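Local coordinates for protein VP5 (Halorubrum pleomorphic virus 2, PDB 6QGI) that probably drives fusion of the viral envelope with the membrane of its haloarchaeal host, as the envelope protein of a pleomorphic virus, at residues G311-D325 / F339-E353. Numbering follows the deposited sequence.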
loop_
_atom_site.group_PDB
_atom_site.type_symbol
_atom_site.label_atom_id
_atom_site.label_comp_id
_atom_site.label_asym_id
_atom_site.label_seq_id
_atom_site.Cartn_x
_atom_site.Cartn_y
_atom_site.Cartn_z
ATOM N N GLY A 311 0.005 -20.108 8.786
ATOM C CA GLY A 311 -0.893 -21.183 8.375
ATOM C C GLY A 311 -2.256 -20.686 7.932
ATOM O O GLY A 311 -3.199 -21.476 7.840
ATOM N N ALA A 312 -2.366 -19.370 7.648
ATOM C CA ALA A 312 -3.607 -18.724 7.222
ATOM C C ALA A 312 -3.914 -19.013 5.748
ATOM O O ALA A 312 -3.092 -18.730 4.873
ATOM C CB ALA A 312 -3.531 -17.225 7.465
ATOM N N THR A 313 -5.096 -19.613 5.493
ATOM C CA THR A 313 -5.583 -19.974 4.155
ATOM C C THR A 313 -6.510 -18.877 3.634
ATOM O O THR A 313 -7.394 -18.418 4.363
ATOM C CB THR A 313 -6.267 -21.351 4.148
ATOM O OG1 THR A 313 -7.245 -21.404 5.187
ATOM C CG2 THR A 313 -5.281 -22.498 4.301
ATOM N N LEU A 314 -6.298 -18.453 2.372
ATOM C CA LEU A 314 -7.058 -17.365 1.760
ATOM C C LEU A 314 -7.257 -17.570 0.237
ATOM O O LEU A 314 -6.269 -17.671 -0.499
ATOM C CB LEU A 314 -6.321 -16.033 2.044
ATOM C CG LEU A 314 -6.978 -14.712 1.637
ATOM C CD1 LEU A 314 -8.263 -14.446 2.424
ATOM C CD2 LEU A 314 -6.022 -13.564 1.842
ATOM N N PRO A 315 -8.524 -17.599 -0.254
ATOM C CA PRO A 315 -8.748 -17.752 -1.703
ATOM C C PRO A 315 -8.799 -16.399 -2.430
ATOM O O PRO A 315 -9.503 -15.488 -1.994
ATOM C CB PRO A 315 -10.098 -18.475 -1.775
ATOM C CG PRO A 315 -10.775 -18.199 -0.440
ATOM C CD PRO A 315 -9.805 -17.505 0.477
ATOM N N GLY A 316 -8.074 -16.280 -3.537
ATOM C CA GLY A 316 -8.062 -15.038 -4.302
ATOM C C GLY A 316 -7.265 -15.046 -5.589
ATOM O O GLY A 316 -6.658 -16.053 -5.960
ATOM N N THR A 317 -7.276 -13.902 -6.279
ATOM C CA THR A 317 -6.590 -13.708 -7.558
ATOM C C THR A 317 -5.289 -12.928 -7.370
ATOM O O THR A 317 -5.180 -12.085 -6.472
ATOM C CB THR A 317 -7.510 -13.011 -8.569
ATOM O OG1 THR A 317 -8.124 -11.881 -7.948
ATOM C CG2 THR A 317 -8.578 -13.946 -9.134
ATOM N N PHE A 318 -4.307 -13.219 -8.243
ATOM C CA PHE A 318 -2.981 -12.618 -8.239
ATOM C C PHE A 318 -2.812 -11.484 -9.239
ATOM O O PHE A 318 -3.411 -11.468 -10.321
ATOM C CB PHE A 318 -1.907 -13.669 -8.547
ATOM C CG PHE A 318 -1.553 -14.613 -7.430
ATOM C CD1 PHE A 318 -0.748 -14.198 -6.376
ATOM C CD2 PHE A 318 -1.954 -15.942 -7.470
ATOM C CE1 PHE A 318 -0.385 -15.087 -5.362
ATOM C CE2 PHE A 318 -1.589 -16.829 -6.459
ATOM C CZ PHE A 318 -0.808 -16.396 -5.412
ATOM N N ALA A 319 -1.933 -10.559 -8.858
ATOM C CA ALA A 319 -1.473 -9.423 -9.634
ATOM C C ALA A 319 0.026 -9.333 -9.439
ATOM O O ALA A 319 0.506 -9.457 -8.307
ATOM C CB ALA A 319 -2.168 -8.147 -9.184
ATOM N N LEU A 320 0.771 -9.221 -10.537
ATOM C CA LEU A 320 2.224 -9.125 -10.470
ATOM C C LEU A 320 2.678 -7.866 -11.155
ATOM O O LEU A 320 2.237 -7.609 -12.276
ATOM C CB LEU A 320 2.884 -10.346 -11.142
ATOM C CG LEU A 320 2.757 -11.733 -10.494
ATOM C CD1 LEU A 320 3.625 -12.714 -11.221
ATOM C CD2 LEU A 320 3.249 -11.747 -9.073
ATOM N N THR A 321 3.557 -7.079 -10.498
ATOM C CA THR A 321 4.120 -5.861 -11.098
ATOM C C THR A 321 5.071 -6.291 -12.223
ATOM O O THR A 321 5.132 -5.651 -13.275
ATOM C CB THR A 321 4.828 -4.988 -10.055
ATOM O OG1 THR A 321 5.941 -5.707 -9.542
ATOM C CG2 THR A 321 3.915 -4.543 -8.925
ATOM N N ASP A 322 5.786 -7.404 -11.991
ATOM C CA ASP A 322 6.718 -8.010 -12.926
ATOM C C ASP A 322 6.326 -9.476 -13.142
ATOM O O ASP A 322 6.636 -10.331 -12.304
ATOM C CB ASP A 322 8.156 -7.880 -12.389
ATOM C CG ASP A 322 9.255 -8.142 -13.396
ATOM O OD1 ASP A 322 8.945 -8.638 -14.503
ATOM O OD2 ASP A 322 10.423 -7.843 -13.083
ATOM N N ALA A 323 5.642 -9.765 -14.269
ATOM C CA ALA A 323 5.174 -11.112 -14.612
ATOM C C ALA A 323 6.336 -12.106 -14.815
ATOM O O ALA A 323 6.090 -13.297 -15.007
ATOM C CB ALA A 323 4.298 -11.057 -15.849
ATOM N N SER A 324 7.599 -11.605 -14.748
ATOM C CA SER A 324 8.859 -12.360 -14.846
ATOM C C SER A 324 9.013 -13.273 -13.638
ATOM O O SER A 324 9.633 -14.331 -13.728
ATOM C CB SER A 324 10.041 -11.405 -14.943
ATOM O OG SER A 324 11.274 -12.087 -15.071
ATOM N N ASP A 325 8.426 -12.865 -12.504
ATOM C CA ASP A 325 8.358 -13.647 -11.269
ATOM C C ASP A 325 7.458 -14.846 -11.529
ATOM O O ASP A 325 7.735 -15.952 -11.055
ATOM C CB ASP A 325 7.823 -12.780 -10.118
ATOM C CG ASP A 325 8.589 -11.493 -9.862
ATOM O OD1 ASP A 325 9.686 -11.331 -10.426
ATOM O OD2 ASP A 325 8.091 -10.650 -9.094
ATOM N N PHE A 339 11.453 -12.041 -5.376
ATOM C CA PHE A 339 10.808 -11.555 -6.595
ATOM C C PHE A 339 11.334 -10.187 -6.992
ATOM O O PHE A 339 11.541 -9.342 -6.124
ATOM C CB PHE A 339 9.283 -11.513 -6.424
ATOM C CG PHE A 339 8.601 -12.850 -6.230
ATOM C CD1 PHE A 339 9.260 -14.037 -6.518
ATOM C CD2 PHE A 339 7.288 -12.920 -5.807
ATOM C CE1 PHE A 339 8.634 -15.269 -6.324
ATOM C CE2 PHE A 339 6.663 -14.156 -5.601
ATOM C CZ PHE A 339 7.337 -15.319 -5.870
ATOM N N SER A 340 11.557 -9.977 -8.303
ATOM C CA SER A 340 12.047 -8.709 -8.860
ATOM C C SER A 340 11.035 -7.575 -8.630
ATOM O O SER A 340 11.433 -6.441 -8.361
ATOM C CB SER A 340 12.336 -8.849 -10.353
ATOM O OG SER A 340 13.275 -9.877 -10.620
ATOM N N GLY A 341 9.749 -7.903 -8.744
ATOM C CA GLY A 341 8.662 -6.960 -8.534
ATOM C C GLY A 341 7.893 -7.220 -7.256
ATOM O O GLY A 341 8.399 -7.884 -6.348
ATOM N N ASP A 342 6.667 -6.682 -7.174
ATOM C CA ASP A 342 5.775 -6.822 -6.031
ATOM C C ASP A 342 4.587 -7.723 -6.364
ATOM O O ASP A 342 4.086 -7.709 -7.491
ATOM C CB ASP A 342 5.297 -5.449 -5.539
ATOM C CG ASP A 342 6.387 -4.583 -4.931
ATOM O OD1 ASP A 342 7.117 -5.078 -4.041
ATOM O OD2 ASP A 342 6.502 -3.405 -5.332
ATOM N N VAL A 343 4.162 -8.527 -5.372
ATOM C CA VAL A 343 3.037 -9.465 -5.481
ATOM C C VAL A 343 1.807 -8.886 -4.806
ATOM O O VAL A 343 1.868 -8.551 -3.624
ATOM C CB VAL A 343 3.351 -10.863 -4.881
ATOM C CG1 VAL A 343 2.188 -11.832 -5.097
ATOM C CG2 VAL A 343 4.620 -11.431 -5.462
ATOM N N TYR A 344 0.687 -8.816 -5.542
ATOM C CA TYR A 344 -0.592 -8.362 -5.008
ATOM C C TYR A 344 -1.578 -9.537 -4.987
ATOM O O TYR A 344 -1.420 -10.493 -5.753
ATOM C CB TYR A 344 -1.140 -7.151 -5.780
ATOM C CG TYR A 344 -0.248 -5.933 -5.670
ATOM C CD1 TYR A 344 -0.281 -5.120 -4.542
ATOM C CD2 TYR A 344 0.662 -5.617 -6.673
ATOM C CE1 TYR A 344 0.566 -4.023 -4.414
ATOM C CE2 TYR A 344 1.503 -4.513 -6.565
ATOM C CZ TYR A 344 1.453 -3.720 -5.431
ATOM O OH TYR A 344 2.270 -2.624 -5.315
ATOM N N PHE A 345 -2.540 -9.503 -4.050
ATOM C CA PHE A 345 -3.521 -10.570 -3.889
ATOM C C PHE A 345 -4.881 -9.989 -3.511
ATOM O O PHE A 345 -5.038 -9.434 -2.420
ATOM C CB PHE A 345 -3.039 -11.596 -2.845
ATOM C CG PHE A 345 -3.716 -12.949 -2.886
ATOM C CD1 PHE A 345 -3.432 -13.857 -3.902
ATOM C CD2 PHE A 345 -4.585 -13.341 -1.874
ATOM C CE1 PHE A 345 -4.036 -15.117 -3.925
ATOM C CE2 PHE A 345 -5.187 -14.603 -1.896
ATOM C CZ PHE A 345 -4.899 -15.486 -2.916
ATOM N N THR A 346 -5.847 -10.076 -4.447
ATOM C CA THR A 346 -7.215 -9.595 -4.264
ATOM C C THR A 346 -8.035 -10.766 -3.761
ATOM O O THR A 346 -8.189 -11.762 -4.472
ATOM C CB THR A 346 -7.758 -8.988 -5.558
ATOM O OG1 THR A 346 -6.816 -8.031 -6.048
ATOM C CG2 THR A 346 -9.128 -8.337 -5.369
ATOM N N ALA A 347 -8.526 -10.666 -2.520
ATOM C CA ALA A 347 -9.282 -11.735 -1.877
ATOM C C ALA A 347 -10.371 -11.215 -0.969
ATOM O O ALA A 347 -10.300 -10.088 -0.482
ATOM C CB ALA A 347 -8.335 -12.603 -1.065
ATOM N N ASP A 348 -11.368 -12.069 -0.712
ATOM C CA ASP A 348 -12.446 -11.764 0.220
ATOM C C ASP A 348 -11.939 -12.153 1.607
ATOM O O ASP A 348 -11.841 -13.348 1.922
ATOM C CB ASP A 348 -13.757 -12.488 -0.158
ATOM C CG ASP A 348 -14.931 -12.187 0.758
ATOM O OD1 ASP A 348 -14.759 -11.395 1.699
ATOM O OD2 ASP A 348 -16.020 -12.748 0.529
ATOM N N MET A 349 -11.581 -11.132 2.419
ATOM C CA MET A 349 -11.044 -11.290 3.775
ATOM C C MET A 349 -12.015 -12.031 4.690
ATOM O O MET A 349 -11.583 -12.620 5.680
ATOM C CB MET A 349 -10.672 -9.930 4.395
ATOM C CG MET A 349 -9.566 -9.202 3.644
ATOM S SD MET A 349 -8.001 -10.110 3.582
ATOM C CE MET A 349 -7.586 -9.919 1.852
ATOM N N SER A 350 -13.312 -12.051 4.330
ATOM C CA SER A 350 -14.351 -12.763 5.068
ATOM C C SER A 350 -14.172 -14.297 4.950
ATOM O O SER A 350 -14.792 -15.050 5.708
ATOM C CB SER A 350 -15.735 -12.345 4.579
ATOM O OG SER A 350 -16.736 -12.672 5.529
ATOM N N LEU A 351 -13.305 -14.749 4.018
ATOM C CA LEU A 351 -13.054 -16.169 3.783
ATOM C C LEU A 351 -11.706 -16.648 4.379
ATOM O O LEU A 351 -11.334 -17.808 4.161
ATOM C CB LEU A 351 -13.135 -16.495 2.277
ATOM C CG LEU A 351 -14.511 -16.307 1.607
ATOM C CD1 LEU A 351 -14.405 -16.399 0.102
ATOM C CD2 LEU A 351 -15.541 -17.308 2.124
ATOM N N VAL A 352 -11.018 -15.796 5.181
ATOM C CA VAL A 352 -9.754 -16.164 5.835
ATOM C C VAL A 352 -10.014 -17.284 6.878
ATOM O O VAL A 352 -10.931 -17.186 7.702
ATOM C CB VAL A 352 -8.991 -14.946 6.444
ATOM C CG1 VAL A 352 -9.685 -14.377 7.688
ATOM C CG2 VAL A 352 -7.533 -15.294 6.745
ATOM N N GLU A 353 -9.233 -18.365 6.780
ATOM C CA GLU A 353 -9.290 -19.529 7.668
ATOM C C GLU A 353 -7.885 -19.872 8.153
ATOM O O GLU A 353 -6.912 -19.294 7.666
ATOM C CB GLU A 353 -9.906 -20.733 6.937
ATOM C CG GLU A 353 -11.397 -20.904 7.140
ATOM C CD GLU A 353 -11.907 -22.236 6.629
ATOM O OE1 GLU A 353 -12.007 -22.404 5.392
ATOM O OE2 GLU A 353 -12.198 -23.119 7.468
HETATM O O HOH W 1 5.913 -8.881 -9.604
#
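Two antiparallel strands, 312-320 and 343-348, pair through Thr317 with Thr346 and Ala319 with Tyr344, and the two strands run at 142° to each other. Each of these two pairs is joined by two backbone hydrogen bonds. On one face of the sheet, Phe318 and Phe345 form a T-shaped pair. The edge of Phe345 points at the face of Phe318, with CD1 of Phe345 3.6 Å from CE1 of Phe318. CG of Phe345 lies anti to its backbone N (chi1 -161°), which carries the ring across to segment 311-325. There the ring lies against the backbone of Gly316, with Phe345 CZ 3.3 Å from Gly316 N. Beyond it, Leu314 CG meets the Ala347 methyl CB at 3.7 Å and lies at the Phe345 edge.

Past the strand ends, Thr321 OG1 accepts a bond from Asp342 N at 2.7 Å. Thr321 CG2 abuts the Tyr344 edge, 3.4 Å from its CE2. The Asp325 carboxylate spans two successive amides. Asp325 OD2 receives Gly341 N on its syn lone pair, at 3.2 Å, while Ser340 N reaches OD1 from above the carboxylate plane. Asp325 CB rests over the Phe339 ring in a CH-pi contact. A water accepts from Asp322 N and lies near Asp325 OD2 and Asp342 O. After the 3-10 segment 349-351, pairing returns once, at Thr313 and Glu353.

Strand 301-307 borders 312-320, and its Ala303 and Ile305 touch Phe318. Strand 434-439 flanks 343-348, with Leu439 against Val343. Tyr493 of helix 476-496 bonds Thr317 OG1.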